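Local structure of uncharacterized protein DSY3957 (Desulfitobacterium hafniense, 3HXL) at residues Ala78-Lys83 / Tyr288-Asp293; Leu378-Cys383 / Thr403-Gln408; Val98-Leu103 / Ala171-Ile176; Ala187-Leu192 / Lys213-Ala218; Leu40-Gly45 / Leu87-Ala92. The protein probably builds the contractile sheath that surrounds the tail tube of a myovirus-type phage. One frame throughout, in Å; residues are numbered along the deposited sequence.

Contact 1 of 5, residues Ala78-Lys83 / Tyr288-Asp293; sequences ALKRAK and YDEAVD
A type II beta turn, Tyr-288 to Ala-291, meets the loop that follows helix 73-78: Lys-80 and Arg-81 reach out to Asp-289 and Glu-290 at its corners. The Lys-80 chain runs extended beyond CG and slides past Asp-289 in the opposite direction, CD lying 4.0 Å from Asp-289 CB. Lys-80 NZ then meets two acceptors of the turn, Asp-289 O at 2.9 Å and Glu-290 OE1 at 2.6 Å. The carbonyl is approached from above its plane, the carboxylate on its anti side, and this second bond is a salt bridge. Glu-77 adds another salt bridge to the same NZ and also bonds Tyr-288 OH, so the ammonium sits among two carboxylates and a carbonyl. The turn leads into strand 291-292, beside strand 246-255 of the subtilisin-like region, whereas Lys-80 and Arg-81 belong to the domain III N-terminal region; the ion pairs join the two at the surface. Arg-81 bends at chi2 (-73°), which brings NE to the syn lone pair of Asp-289 OD1 at 2.6 Å. Guanidinium and carboxylate planes are 57° apart, and NE alone makes the direct bond. A water receives a weak bond from Arg-81 NH2 and donates to Asp-289 OD2, 2.9 Å away. Trp-269 NE1 also bonds Asp-289 OD1, giving that oxygen two donors.

Contact 2 of 5, residues Leu378-Cys383 / Thr403-Gln408; sequences LLKSEC and TDLTVQ
Helix 378-383 and strand 405-408 run nearly antiparallel, their N-to-C directions 157° apart and their axes 8.1 Å from each other at closest approach. Lys-380, Cys-383, Leu-405 and Val-407 carry the contact. Lys-380 reaches across strand 405-408 with its chain fully extended, CG anti to the backbone N (chi1 178°), sliding past the Leu-405 side chain in the opposite direction. Near the root of the lysine, Lys-380 CB meets Val-407 CG2 at 3.6 Å; farther out, its CG touches Leu-405 CD2 at 3.9 Å, and its CE comes to 3.1 Å from Leu-405 O. The two methyls of Leu-405 both reach the helix: CD1 presses on Cys-383 CB at 3.5 Å, while CD2 touches both that CB and Lys-380 CG. Behind them, Leu-405 packs on Ile-384 and Met-387 of the same helix, and Val-407 on Ile-418 of the next strand. The helix thus covers one face of the antiparallel sheet formed by strands 405-408, 415-422 and 431-438 in the sheath C-terminal domain, and strand 405-408 is an outer strand of it within this chain. Two waters accept from Lys-380 NZ, at 3.0 and 2.7 Å; the first also accepts from Val-407 N, the second donates a weak bond to Leu-405 O. The lysine is therefore used in two ways: its methylenes extend the apolar layer begun by Cys-383 and Leu-405, while its ammonium stays hydrated and reaches the strand backbone through water, probably keeping its charge.

Contact 3 of 5, residues Val98-Leu103 / Ala171-Ile176; sequences VTVGNL and AGAPLI
Ala-173 meets both valines of strand 98-100: its CB lies 3.6 Å from Val-100 CG2 and 4.0 Å from Val-98 CG2, and its carbonyl O is 3.5 Å from Val-98 CG1. Pro-174, whose CB points away, contributes its carbonyl instead, the O standing 3.6 Å from Val-98 CB. Leu-175 comes next, crossing Val-98 at about a right angle, with CD1 3.8 Å from Val-98 CG1. Ile-176 closes the row more loosely, its CD1 4.3 Å from Val-98 CB. Val-98 therefore touches four consecutive residues; with chi1 at 67°, CG1 is wedged between its own backbone N and carbonyl carbon and lies by Leu-175 and the Ala-173 carbonyl, while CG2 touches Pro-174 O and Ala-173 CB. The strand axes stand 7.4 Å apart and run 151° to each other; in the backbone Val-98 pairs with Val-105 and Ala-173 with Leu-119, while Ile-176 bonds Ala-97, just before the first segment. From Val-100 to Leu-103 the first segment reverses in a type II' beta turn, with Gly-101 at positive phi. Edge strands of two separate antiparallel sheets facing each other through apolar side chains are what a beta-sandwich presents, consistent with the sheath beta-sandwich domain.

Contact 4 of 5, residues Ala187-Leu192 / Lys213-Ala218; sequences AYIDYL and KATFTA
Two neighbouring helices of the subtilisin-like alpha/beta region, 187-192 and 213-218, run almost parallel, 19° apart, and Phe-216 bridges the 11.5 Å between their axes. Its CB and CG lead across from the second helix, CG anti to the carbonyl carbon (chi1 -84°), and the ring takes up the contact. On one rim, CE2 comes 4.0 Å from Tyr-188 CD2 and also nears Leu-192 CD1. On the other, CE1 lies 4.2 Å from Tyr-191 CE2. The tip, CZ, meets three residues at once: Tyr-188 CD2 at 3.9 Å, Tyr-191 CD2 at 4.1 Å and Leu-192 CD2 at 4.0 Å. Both tyrosine rings receive this tip at their edges, near their own planes, and their side chains cross Phe-216 at about a right angle. Leu-192 instead covers one face of the phenylalanine with CD2, a CH-pi contact 15° off the ring normal. Beneath the pair lies the central mixed sheet: Phe-216 rests on Leu-235 of strand 232-236, Tyr-188 and Tyr-191 on Pro-39 of strand 35-40. The Tyr-191 hydroxyl is hydrogen-bonded to Ser-37 OG of the same strand. Toward the surface, the methyl of Thr-215 takes over from the ring: CG2 touches Ile-189 CD1 more distantly and packs 3.9 Å from Leu-192 CD1.

Contact 5 of 5, residues Leu40-Gly45 / Leu87-Ala92; sequences LILSWG and LYRLNA
Leu-40 and Arg-89 form a parallel bridge, closed on either side of Arg-89 by Leu-40 N to Tyr-88 O and Leu-90 N to Leu-40 O, both 2.9 Å. With CG between its own backbone N and carbonyl carbon (chi1 61°), Asn-91 sets its amide against Leu-42 and grasps that backbone at both ends: OD1 accepts from Leu-42 N at 3.0 Å, and ND2 donates to Leu-42 O at 2.8 Å, straight at 166° and in the plane of both groups. Arg-89, extended from CG to NE, crosses Leu-42 at a slant, Leu-42 CB lying 3.8 Å from Arg-89 NE, and its NH1 meets Gly-45 O at 2.7 Å, within the guanidinium plane and on a carbonyl lone pair. NH2 adds a weak bond to Leu-42 O, and Trp-44 N lies over one guanidinium face. These side chains carry the parallel pairing of strands 35-40 and 84-89 in the central mixed sheet on into the loop. Leu-40 CD1 packs on Leu-87 CD1 at 3.9 Å, with Ile-75 of helix 73-78 against both. Farther out, Asp-180 receives Asn-91 ND2 through its backbone O and bonds Ser-43 OG through its carboxylate, while Gly-110 O accepts from Arg-89 NH2.

Overall arrangement
Contacts 1, 4 and 5 gather around the central mixed sheet, each centred about 14 Å from the middle of the chain. Contacts 4 and 5 touch: Tyr-188 and Tyr-191 pack on Leu-90 and Tyr-88, setting helix 185-195 against strand 84-89. Contact 1 crosses contact 5 along the sequence, 78-83 falling between 40-45 and 87-92 while 288-293 comes far later; contacts 3 and 4 form within that excursion, and contact 2 comes last. Contact 3 lies in the beta-sandwich, its centre about 26 Å from that of contact 5, and contact 2 in the C-terminal domain, its centre about 71 Å from that of contact 3. The elongated chain thus carries outlying domains on opposite sides of its core.

Contact 1 of 5, residues Ala78-Lys83 / Tyr288-Asp293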
# COMPACT_ATOMS: atom_id res chain seq x y z
N ALA A 78 -0.55 -1.99 8.11
CA ALA A 78 0.14 -1.51 6.92
C ALA A 78 0.82 -0.17 7.18
O ALA A 78 1.89 0.10 6.64
CB ALA A 78 -0.84 -1.36 5.76
N LEU A 79 0.20 0.66 7.99
CA LEU A 79 0.76 1.97 8.28
C LEU A 79 1.76 1.99 9.43
O LEU A 79 2.18 3.07 9.86
CB LEU A 79 -0.36 2.98 8.49
CG LEU A 79 -1.03 3.35 7.15
CD1 LEU A 79 -2.31 4.13 7.37
CD2 LEU A 79 -0.05 4.15 6.30
N LYS A 80 2.15 0.82 9.93
CA LYS A 80 3.15 0.78 10.99
C LYS A 80 4.50 1.17 10.40
O LYS A 80 5.30 1.85 11.04
CB LYS A 80 3.23 -0.62 11.63
CG LYS A 80 2.20 -0.83 12.74
CD LYS A 80 2.22 -2.24 13.32
CE LYS A 80 1.29 -2.32 14.54
NZ LYS A 80 1.22 -3.70 15.11
N ARG A 81 4.75 0.77 9.15
CA ARG A 81 6.01 1.10 8.50
C ARG A 81 5.89 1.95 7.24
O ARG A 81 6.85 2.60 6.83
CB ARG A 81 6.78 -0.19 8.16
CG ARG A 81 7.15 -1.06 9.36
CD ARG A 81 8.28 -0.44 10.17
NE ARG A 81 8.85 -1.37 11.16
CZ ARG A 81 10.03 -1.97 11.03
NH1 ARG A 81 10.78 -1.75 9.96
NH2 ARG A 81 10.48 -2.77 11.98
N ALA A 82 4.71 1.94 6.61
CA ALA A 82 4.50 2.72 5.39
C ALA A 82 4.11 4.15 5.73
O ALA A 82 3.55 4.41 6.80
CB ALA A 82 3.42 2.06 4.54
N LYS A 83 4.39 5.07 4.82
CA LYS A 83 4.05 6.46 5.05
C LYS A 83 2.71 6.79 4.40
O LYS A 83 1.99 7.68 4.85
CB LYS A 83 5.15 7.36 4.50
CG LYS A 83 6.52 7.03 5.08
CD LYS A 83 6.53 7.15 6.60
CE LYS A 83 7.84 6.68 7.20
NZ LYS A 83 8.08 5.24 6.96
N TYR A 288 8.63 -7.63 14.01
CA TYR A 288 7.32 -7.19 13.56
C TYR A 288 6.81 -6.30 14.69
O TYR A 288 6.58 -6.78 15.79
CB TYR A 288 6.40 -8.40 13.39
CG TYR A 288 5.00 -8.09 12.94
CD1 TYR A 288 4.16 -7.26 13.69
CD2 TYR A 288 4.49 -8.62 11.75
CE1 TYR A 288 2.86 -6.97 13.28
CE2 TYR A 288 3.20 -8.34 11.33
CZ TYR A 288 2.39 -7.52 12.09
OH TYR A 288 1.12 -7.22 11.64
N ASP A 289 6.61 -5.02 14.41
CA ASP A 289 6.16 -4.08 15.43
C ASP A 289 4.93 -4.54 16.23
O ASP A 289 3.88 -4.82 15.65
CB ASP A 289 5.87 -2.72 14.80
CG ASP A 289 7.01 -2.22 13.95
OD1 ASP A 289 6.90 -2.27 12.71
OD2 ASP A 289 8.03 -1.80 14.53
N GLU A 290 5.09 -4.59 17.55
CA GLU A 290 4.00 -4.98 18.47
C GLU A 290 3.87 -6.50 18.69
O GLU A 290 3.10 -6.93 19.55
CB GLU A 290 2.65 -4.37 18.04
CG GLU A 290 1.46 -4.62 19.00
CD GLU A 290 0.15 -3.98 18.54
OE1 GLU A 290 0.10 -3.46 17.41
OE2 GLU A 290 -0.82 -4.00 19.33
N ALA A 291 4.63 -7.29 17.94
CA ALA A 291 4.55 -8.75 18.07
C ALA A 291 5.45 -9.33 19.15
O ALA A 291 6.58 -8.87 19.34
CB ALA A 291 4.87 -9.39 16.73
N VAL A 292 4.96 -10.35 19.83
CA VAL A 292 5.75 -10.98 20.88
C VAL A 292 6.00 -12.47 20.66
O VAL A 292 6.72 -13.10 21.43
CB VAL A 292 5.11 -10.75 22.27
CG1 VAL A 292 5.00 -9.25 22.54
CG2 VAL A 292 3.72 -11.40 22.34
N ASP A 293 5.42 -13.02 19.60
CA ASP A 293 5.59 -14.44 19.30
C ASP A 293 5.17 -14.64 17.85
O ASP A 293 4.68 -13.70 17.21
CB ASP A 293 4.71 -15.27 20.24
CG ASP A 293 5.21 -16.71 20.42
OD1 ASP A 293 6.07 -17.15 19.64
OD2 ASP A 293 4.73 -17.39 21.35
O HOH W 1 10.49 -3.25 14.52

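Contact 2 of 5, residues Leu378-Cys383 / Thr403-Gln408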
# COMPACT_ATOMS: atom_id res chain seq x y z
N LEU A 378 27.15 14.28 -20.68
CA LEU A 378 26.33 14.88 -19.63
C LEU A 378 25.47 13.84 -18.93
O LEU A 378 25.29 13.88 -17.71
CB LEU A 378 25.45 15.98 -20.22
CG LEU A 378 24.66 16.84 -19.22
CD1 LEU A 378 25.61 17.46 -18.20
CD2 LEU A 378 23.90 17.91 -19.98
N LEU A 379 24.94 12.90 -19.71
CA LEU A 379 24.10 11.84 -19.17
C LEU A 379 24.97 10.95 -18.28
O LEU A 379 24.55 10.52 -17.20
CB LEU A 379 23.50 11.03 -20.31
CG LEU A 379 22.13 10.40 -20.07
CD1 LEU A 379 21.67 9.70 -21.34
CD2 LEU A 379 22.20 9.42 -18.91
N LYS A 380 26.18 10.68 -18.75
CA LYS A 380 27.13 9.85 -18.02
C LYS A 380 27.47 10.48 -16.68
O LYS A 380 27.55 9.80 -15.66
CB LYS A 380 28.40 9.68 -18.85
CG LYS A 380 29.50 8.87 -18.17
CD LYS A 380 30.69 8.70 -19.10
CE LYS A 380 31.77 7.84 -18.47
NZ LYS A 380 32.91 7.62 -19.40
N SER A 381 27.67 11.80 -16.69
CA SER A 381 28.01 12.53 -15.47
C SER A 381 26.88 12.47 -14.46
O SER A 381 27.11 12.30 -13.26
CB SER A 381 28.32 13.99 -15.81
OG SER A 381 28.50 14.76 -14.63
N GLU A 382 25.64 12.61 -14.93
CA GLU A 382 24.51 12.58 -14.02
C GLU A 382 24.31 11.20 -13.40
O GLU A 382 23.89 11.08 -12.25
CB GLU A 382 23.23 13.03 -14.75
CG GLU A 382 23.28 14.49 -15.19
CD GLU A 382 23.52 15.44 -14.03
OE1 GLU A 382 22.63 15.56 -13.15
OE2 GLU A 382 24.59 16.08 -13.99
N CYS A 383 24.62 10.15 -14.16
CA CYS A 383 24.48 8.80 -13.65
C CYS A 383 25.57 8.50 -12.63
O CYS A 383 25.32 7.86 -11.61
CB CYS A 383 24.54 7.79 -14.80
SG CYS A 383 23.09 7.91 -15.88
N THR A 403 35.39 4.03 -14.12
CA THR A 403 35.37 2.85 -14.97
C THR A 403 34.09 2.01 -14.89
O THR A 403 33.84 1.18 -15.77
CB THR A 403 36.56 1.93 -14.64
OG1 THR A 403 36.47 0.73 -15.42
CG2 THR A 403 36.57 1.57 -13.17
N ASP A 404 33.29 2.23 -13.87
CA ASP A 404 32.07 1.45 -13.68
C ASP A 404 30.82 1.92 -14.42
O ASP A 404 29.74 1.38 -14.20
CB ASP A 404 31.78 1.33 -12.18
CG ASP A 404 32.80 0.47 -11.47
OD1 ASP A 404 32.76 0.38 -10.22
OD2 ASP A 404 33.65 -0.13 -12.16
N LEU A 405 30.96 2.90 -15.30
CA LEU A 405 29.81 3.40 -16.05
C LEU A 405 30.24 4.11 -17.33
O LEU A 405 31.09 5.01 -17.31
CB LEU A 405 28.99 4.34 -15.17
CG LEU A 405 27.56 4.69 -15.61
CD1 LEU A 405 26.76 5.10 -14.39
CD2 LEU A 405 27.58 5.80 -16.66
N THR A 406 29.65 3.70 -18.45
CA THR A 406 29.96 4.28 -19.75
C THR A 406 28.69 4.54 -20.55
O THR A 406 27.63 4.00 -20.23
CB THR A 406 30.87 3.34 -20.57
OG1 THR A 406 30.21 2.08 -20.76
CG2 THR A 406 32.19 3.11 -19.85
N VAL A 407 28.80 5.37 -21.58
CA VAL A 407 27.67 5.72 -22.43
C VAL A 407 28.08 5.75 -23.90
O VAL A 407 28.90 6.58 -24.30
CB VAL A 407 27.09 7.10 -22.06
CG1 VAL A 407 25.98 7.48 -23.02
CG2 VAL A 407 26.57 7.07 -20.62
N GLN A 408 27.50 4.86 -24.71
CA GLN A 408 27.80 4.79 -26.13
C GLN A 408 26.55 5.06 -26.97
O GLN A 408 25.42 4.99 -26.47
CB GLN A 408 28.35 3.41 -26.52
CG GLN A 408 29.80 3.15 -26.10
CD GLN A 408 29.91 2.49 -24.74
OE1 GLN A 408 31.02 2.24 -24.25
NE2 GLN A 408 28.77 2.19 -24.12
O HOH W 2 31.34 6.51 -21.68
O HOH W 3 34.36 5.64 -18.22

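Contact 3 of 5, residues Val98-Leu103 / Ala171-Ile176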
# COMPACT_ATOMS: atom_id res chain seq x y z
N VAL A 98 -33.97 3.12 7.57
CA VAL A 98 -35.14 3.03 8.43
C VAL A 98 -36.09 4.16 8.06
O VAL A 98 -35.65 5.24 7.65
CB VAL A 98 -34.74 3.14 9.93
CG1 VAL A 98 -34.20 4.53 10.25
CG2 VAL A 98 -35.94 2.81 10.82
N THR A 99 -37.39 3.91 8.18
CA THR A 99 -38.39 4.92 7.86
C THR A 99 -39.28 5.19 9.08
O THR A 99 -39.79 4.27 9.70
CB THR A 99 -39.30 4.49 6.68
OG1 THR A 99 -38.52 4.39 5.48
CG2 THR A 99 -40.42 5.51 6.46
N VAL A 100 -39.44 6.46 9.40
CA VAL A 100 -40.28 6.88 10.52
C VAL A 100 -41.25 7.91 9.95
O VAL A 100 -40.88 9.07 9.71
CB VAL A 100 -39.44 7.52 11.65
CG1 VAL A 100 -40.35 7.96 12.79
CG2 VAL A 100 -38.41 6.52 12.15
N GLY A 101 -42.48 7.48 9.71
CA GLY A 101 -43.48 8.38 9.15
C GLY A 101 -43.14 8.73 7.71
O GLY A 101 -43.05 7.85 6.85
N ASN A 102 -42.93 10.01 7.45
CA ASN A 102 -42.60 10.48 6.11
C ASN A 102 -41.10 10.48 5.87
O ASN A 102 -40.65 10.50 4.73
CB ASN A 102 -43.14 11.91 5.91
CG ASN A 102 -44.65 11.99 6.06
OD1 ASN A 102 -45.39 11.25 5.40
ND2 ASN A 102 -45.12 12.89 6.92
N LEU A 103 -40.33 10.44 6.95
CA LEU A 103 -38.88 10.47 6.88
C LEU A 103 -38.19 9.13 6.70
O LEU A 103 -38.51 8.15 7.37
CB LEU A 103 -38.30 11.14 8.13
CG LEU A 103 -36.77 11.23 8.21
CD1 LEU A 103 -36.27 12.21 7.16
CD2 LEU A 103 -36.36 11.68 9.61
N ALA A 171 -38.25 7.45 19.87
CA ALA A 171 -37.29 7.33 20.95
C ALA A 171 -36.03 6.66 20.42
O ALA A 171 -34.93 6.89 20.93
CB ALA A 171 -37.88 6.49 22.09
N GLY A 172 -36.19 5.85 19.38
CA GLY A 172 -35.05 5.18 18.80
C GLY A 172 -35.45 4.32 17.63
O GLY A 172 -36.21 3.36 17.78
N ALA A 173 -34.95 4.67 16.45
CA ALA A 173 -35.24 3.93 15.23
C ALA A 173 -33.94 3.55 14.54
O ALA A 173 -33.43 4.28 13.70
CB ALA A 173 -36.10 4.78 14.30
N PRO A 174 -33.36 2.40 14.92
CA PRO A 174 -32.10 1.92 14.34
C PRO A 174 -32.25 1.60 12.86
O PRO A 174 -33.28 1.07 12.43
CB PRO A 174 -31.80 0.67 15.17
CG PRO A 174 -32.44 0.97 16.49
CD PRO A 174 -33.76 1.56 16.06
N LEU A 175 -31.23 1.92 12.07
CA LEU A 175 -31.29 1.62 10.65
C LEU A 175 -31.00 0.12 10.52
O LEU A 175 -30.27 -0.44 11.33
CB LEU A 175 -30.24 2.42 9.88
CG LEU A 175 -30.53 3.90 9.59
CD1 LEU A 175 -30.49 4.72 10.87
CD2 LEU A 175 -29.49 4.42 8.60
N ILE A 176 -31.60 -0.53 9.53
CA ILE A 176 -31.38 -1.96 9.34
C ILE A 176 -31.24 -2.35 7.88
O ILE A 176 -31.35 -1.51 6.99
CB ILE A 176 -32.53 -2.80 9.96
CG1 ILE A 176 -33.85 -2.47 9.27
CG2 ILE A 176 -32.62 -2.54 11.46
CD1 ILE A 176 -34.41 -1.11 9.60

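Contact 4 of 5, residues Ala187-Leu192 / Lys213-Ala218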
# COMPACT_ATOMS: atom_id res chain seq x y z
N ALA A 187 -13.85 -7.88 -8.76
CA ALA A 187 -13.61 -6.64 -8.02
C ALA A 187 -12.11 -6.41 -7.89
O ALA A 187 -11.64 -5.27 -7.85
CB ALA A 187 -14.25 -6.73 -6.64
N TYR A 188 -11.35 -7.50 -7.83
CA TYR A 188 -9.89 -7.41 -7.72
C TYR A 188 -9.28 -6.97 -9.04
O TYR A 188 -8.17 -6.43 -9.08
CB TYR A 188 -9.29 -8.74 -7.29
CG TYR A 188 -9.50 -9.04 -5.82
CD1 TYR A 188 -10.67 -9.66 -5.37
CD2 TYR A 188 -8.53 -8.69 -4.88
CE1 TYR A 188 -10.86 -9.92 -4.01
CE2 TYR A 188 -8.72 -8.94 -3.52
CZ TYR A 188 -9.88 -9.56 -3.10
OH TYR A 188 -10.06 -9.83 -1.77
N ILE A 189 -10.00 -7.21 -10.13
CA ILE A 189 -9.52 -6.80 -11.44
C ILE A 189 -9.68 -5.29 -11.53
O ILE A 189 -8.81 -4.60 -12.07
CB ILE A 189 -10.31 -7.49 -12.57
CG1 ILE A 189 -10.07 -9.00 -12.54
CG2 ILE A 189 -9.91 -6.90 -13.92
CD1 ILE A 189 -8.60 -9.39 -12.68
N ASP A 190 -10.78 -4.78 -11.00
CA ASP A 190 -11.03 -3.35 -11.02
C ASP A 190 -9.94 -2.67 -10.18
O ASP A 190 -9.41 -1.63 -10.56
CB ASP A 190 -12.42 -3.03 -10.43
CG ASP A 190 -13.53 -3.83 -11.10
OD1 ASP A 190 -13.41 -4.13 -12.31
OD2 ASP A 190 -14.54 -4.14 -10.43
N TYR A 191 -9.62 -3.27 -9.04
CA TYR A 191 -8.58 -2.74 -8.15
C TYR A 191 -7.26 -2.59 -8.90
O TYR A 191 -6.70 -1.50 -8.98
CB TYR A 191 -8.35 -3.67 -6.95
CG TYR A 191 -7.07 -3.37 -6.18
CD1 TYR A 191 -6.90 -2.16 -5.51
CD2 TYR A 191 -6.03 -4.30 -6.14
CE1 TYR A 191 -5.71 -1.88 -4.81
CE2 TYR A 191 -4.85 -4.03 -5.45
CZ TYR A 191 -4.70 -2.82 -4.79
OH TYR A 191 -3.54 -2.57 -4.10
N LEU A 192 -6.76 -3.69 -9.44
CA LEU A 192 -5.48 -3.68 -10.16
C LEU A 192 -5.44 -2.61 -11.25
O LEU A 192 -4.42 -1.95 -11.43
CB LEU A 192 -5.20 -5.05 -10.78
CG LEU A 192 -4.96 -6.17 -9.76
CD1 LEU A 192 -4.81 -7.50 -10.46
CD2 LEU A 192 -3.70 -5.85 -8.95
N LYS A 213 -3.88 -15.02 -5.99
CA LYS A 213 -2.44 -14.97 -5.83
C LYS A 213 -1.75 -15.11 -7.19
O LYS A 213 -0.77 -14.43 -7.47
CB LYS A 213 -1.97 -16.09 -4.90
CG LYS A 213 -2.49 -15.99 -3.48
CD LYS A 213 -2.00 -17.18 -2.66
CE LYS A 213 -2.79 -17.35 -1.37
NZ LYS A 213 -2.31 -18.53 -0.60
N ALA A 214 -2.28 -15.99 -8.04
CA ALA A 214 -1.70 -16.20 -9.36
C ALA A 214 -1.85 -14.94 -10.19
O ALA A 214 -0.92 -14.53 -10.88
CB ALA A 214 -2.38 -17.39 -10.05
N THR A 215 -3.02 -14.33 -10.12
CA THR A 215 -3.29 -13.11 -10.87
C THR A 215 -2.37 -11.98 -10.40
O THR A 215 -1.80 -11.26 -11.22
CB THR A 215 -4.76 -12.68 -10.71
OG1 THR A 215 -5.60 -13.63 -11.39
CG2 THR A 215 -4.99 -11.30 -11.31
N PHE A 216 -2.22 -11.82 -9.09
CA PHE A 216 -1.34 -10.78 -8.58
C PHE A 216 0.10 -11.03 -8.99
O PHE A 216 0.85 -10.10 -9.26
CB PHE A 216 -1.46 -10.65 -7.05
CG PHE A 216 -2.62 -9.80 -6.60
CD1 PHE A 216 -2.43 -8.77 -5.68
CD2 PHE A 216 -3.90 -10.00 -7.13
CE1 PHE A 216 -3.49 -7.95 -5.28
CE2 PHE A 216 -4.97 -9.19 -6.73
CZ PHE A 216 -4.76 -8.16 -5.81
N THR A 217 0.49 -12.31 -9.05
CA THR A 217 1.85 -12.67 -9.45
C THR A 217 2.07 -12.26 -10.90
O THR A 217 3.11 -11.70 -11.24
CB THR A 217 2.09 -14.20 -9.29
OG1 THR A 217 1.98 -14.55 -7.90
CG2 THR A 217 3.48 -14.58 -9.78
N ALA A 218 1.09 -12.53 -11.76
CA ALA A 218 1.19 -12.16 -13.17
C ALA A 218 1.22 -10.64 -13.29
O ALA A 218 1.98 -10.08 -14.09
CB ALA A 218 0.00 -12.73 -13.96

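Contact 5 of 5, residues Leu40-Gly45 / Leu87-Ala92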
# COMPACT_ATOMS: atom_id res chain seq x y z
N LEU A 40 -9.28 -4.15 0.11
CA LEU A 40 -9.97 -4.74 1.25
C LEU A 40 -11.48 -4.78 1.17
O LEU A 40 -12.11 -3.97 0.49
CB LEU A 40 -9.61 -4.00 2.55
CG LEU A 40 -8.19 -4.06 3.11
CD1 LEU A 40 -8.15 -3.33 4.45
CD2 LEU A 40 -7.76 -5.50 3.27
N ILE A 41 -12.04 -5.73 1.90
CA ILE A 41 -13.48 -5.88 2.00
C ILE A 41 -13.79 -5.19 3.32
O ILE A 41 -13.32 -5.62 4.38
CB ILE A 41 -13.86 -7.36 2.07
CG1 ILE A 41 -13.53 -8.02 0.73
CG2 ILE A 41 -15.34 -7.49 2.42
CD1 ILE A 41 -13.56 -9.52 0.76
N LEU A 42 -14.57 -4.12 3.25
CA LEU A 42 -14.91 -3.33 4.43
C LEU A 42 -16.41 -3.31 4.72
O LEU A 42 -17.21 -3.87 3.97
CB LEU A 42 -14.39 -1.90 4.24
CG LEU A 42 -12.89 -1.77 3.95
CD1 LEU A 42 -12.53 -0.32 3.68
CD2 LEU A 42 -12.11 -2.30 5.14
N SER A 43 -16.78 -2.66 5.82
CA SER A 43 -18.18 -2.55 6.22
C SER A 43 -18.67 -1.11 6.09
O SER A 43 -19.80 -0.80 6.46
CB SER A 43 -18.36 -3.03 7.66
OG SER A 43 -17.92 -4.37 7.81
N TRP A 44 -17.82 -0.25 5.57
CA TRP A 44 -18.16 1.15 5.39
C TRP A 44 -17.09 1.82 4.53
O TRP A 44 -16.00 1.28 4.36
CB TRP A 44 -18.23 1.83 6.77
CG TRP A 44 -18.82 3.21 6.76
CD1 TRP A 44 -18.14 4.40 6.75
CD2 TRP A 44 -20.21 3.55 6.82
NE1 TRP A 44 -19.02 5.45 6.80
CE2 TRP A 44 -20.30 4.96 6.85
CE3 TRP A 44 -21.39 2.79 6.86
CZ2 TRP A 44 -21.53 5.63 6.91
CZ3 TRP A 44 -22.61 3.46 6.92
CH2 TRP A 44 -22.67 4.87 6.94
N GLY A 45 -17.43 2.98 3.97
CA GLY A 45 -16.49 3.71 3.14
C GLY A 45 -16.82 3.70 1.66
O GLY A 45 -17.52 2.82 1.18
N LEU A 87 -5.73 2.69 -0.30
CA LEU A 87 -6.76 1.72 0.05
C LEU A 87 -7.90 1.66 -0.95
O LEU A 87 -8.39 2.69 -1.41
CB LEU A 87 -7.33 2.08 1.43
CG LEU A 87 -8.51 1.26 1.97
CD1 LEU A 87 -8.09 -0.19 2.21
CD2 LEU A 87 -8.99 1.89 3.27
N TYR A 88 -8.33 0.45 -1.27
CA TYR A 88 -9.41 0.26 -2.22
C TYR A 88 -10.46 -0.66 -1.61
O TYR A 88 -10.17 -1.81 -1.28
CB TYR A 88 -8.85 -0.37 -3.49
CG TYR A 88 -9.81 -0.41 -4.66
CD1 TYR A 88 -9.92 0.66 -5.54
CD2 TYR A 88 -10.57 -1.55 -4.91
CE1 TYR A 88 -10.77 0.61 -6.65
CE2 TYR A 88 -11.42 -1.62 -6.01
CZ TYR A 88 -11.51 -0.54 -6.87
OH TYR A 88 -12.33 -0.62 -7.97
N ARG A 89 -11.68 -0.16 -1.43
CA ARG A 89 -12.74 -0.99 -0.87
C ARG A 89 -13.38 -1.77 -2.02
O ARG A 89 -13.97 -1.19 -2.92
CB ARG A 89 -13.80 -0.16 -0.16
CG ARG A 89 -14.85 -1.03 0.50
CD ARG A 89 -16.05 -0.24 1.01
NE ARG A 89 -17.03 -1.15 1.60
CZ ARG A 89 -18.21 -0.78 2.07
NH1 ARG A 89 -18.59 0.49 2.02
NH2 ARG A 89 -19.02 -1.70 2.59
N LEU A 90 -13.27 -3.09 -1.96
CA LEU A 90 -13.76 -3.99 -3.00
C LEU A 90 -15.27 -4.21 -3.07
O LEU A 90 -15.78 -4.65 -4.10
CB LEU A 90 -13.09 -5.35 -2.83
CG LEU A 90 -11.57 -5.44 -2.93
CD1 LEU A 90 -11.09 -6.65 -2.16
CD2 LEU A 90 -11.13 -5.49 -4.39
N ASN A 91 -15.98 -3.92 -1.98
CA ASN A 91 -17.42 -4.14 -1.92
C ASN A 91 -18.22 -2.88 -1.63
O ASN A 91 -17.82 -2.06 -0.80
CB ASN A 91 -17.71 -5.19 -0.85
CG ASN A 91 -17.26 -4.73 0.53
OD1 ASN A 91 -16.17 -4.19 0.70
ND2 ASN A 91 -18.10 -4.96 1.53
N ALA A 92 -19.35 -2.74 -2.32
CA ALA A 92 -20.23 -1.60 -2.13
C ALA A 92 -21.26 -1.92 -1.05
O ALA A 92 -21.80 -1.03 -0.40
CB ALA A 92 -20.94 -1.27 -3.44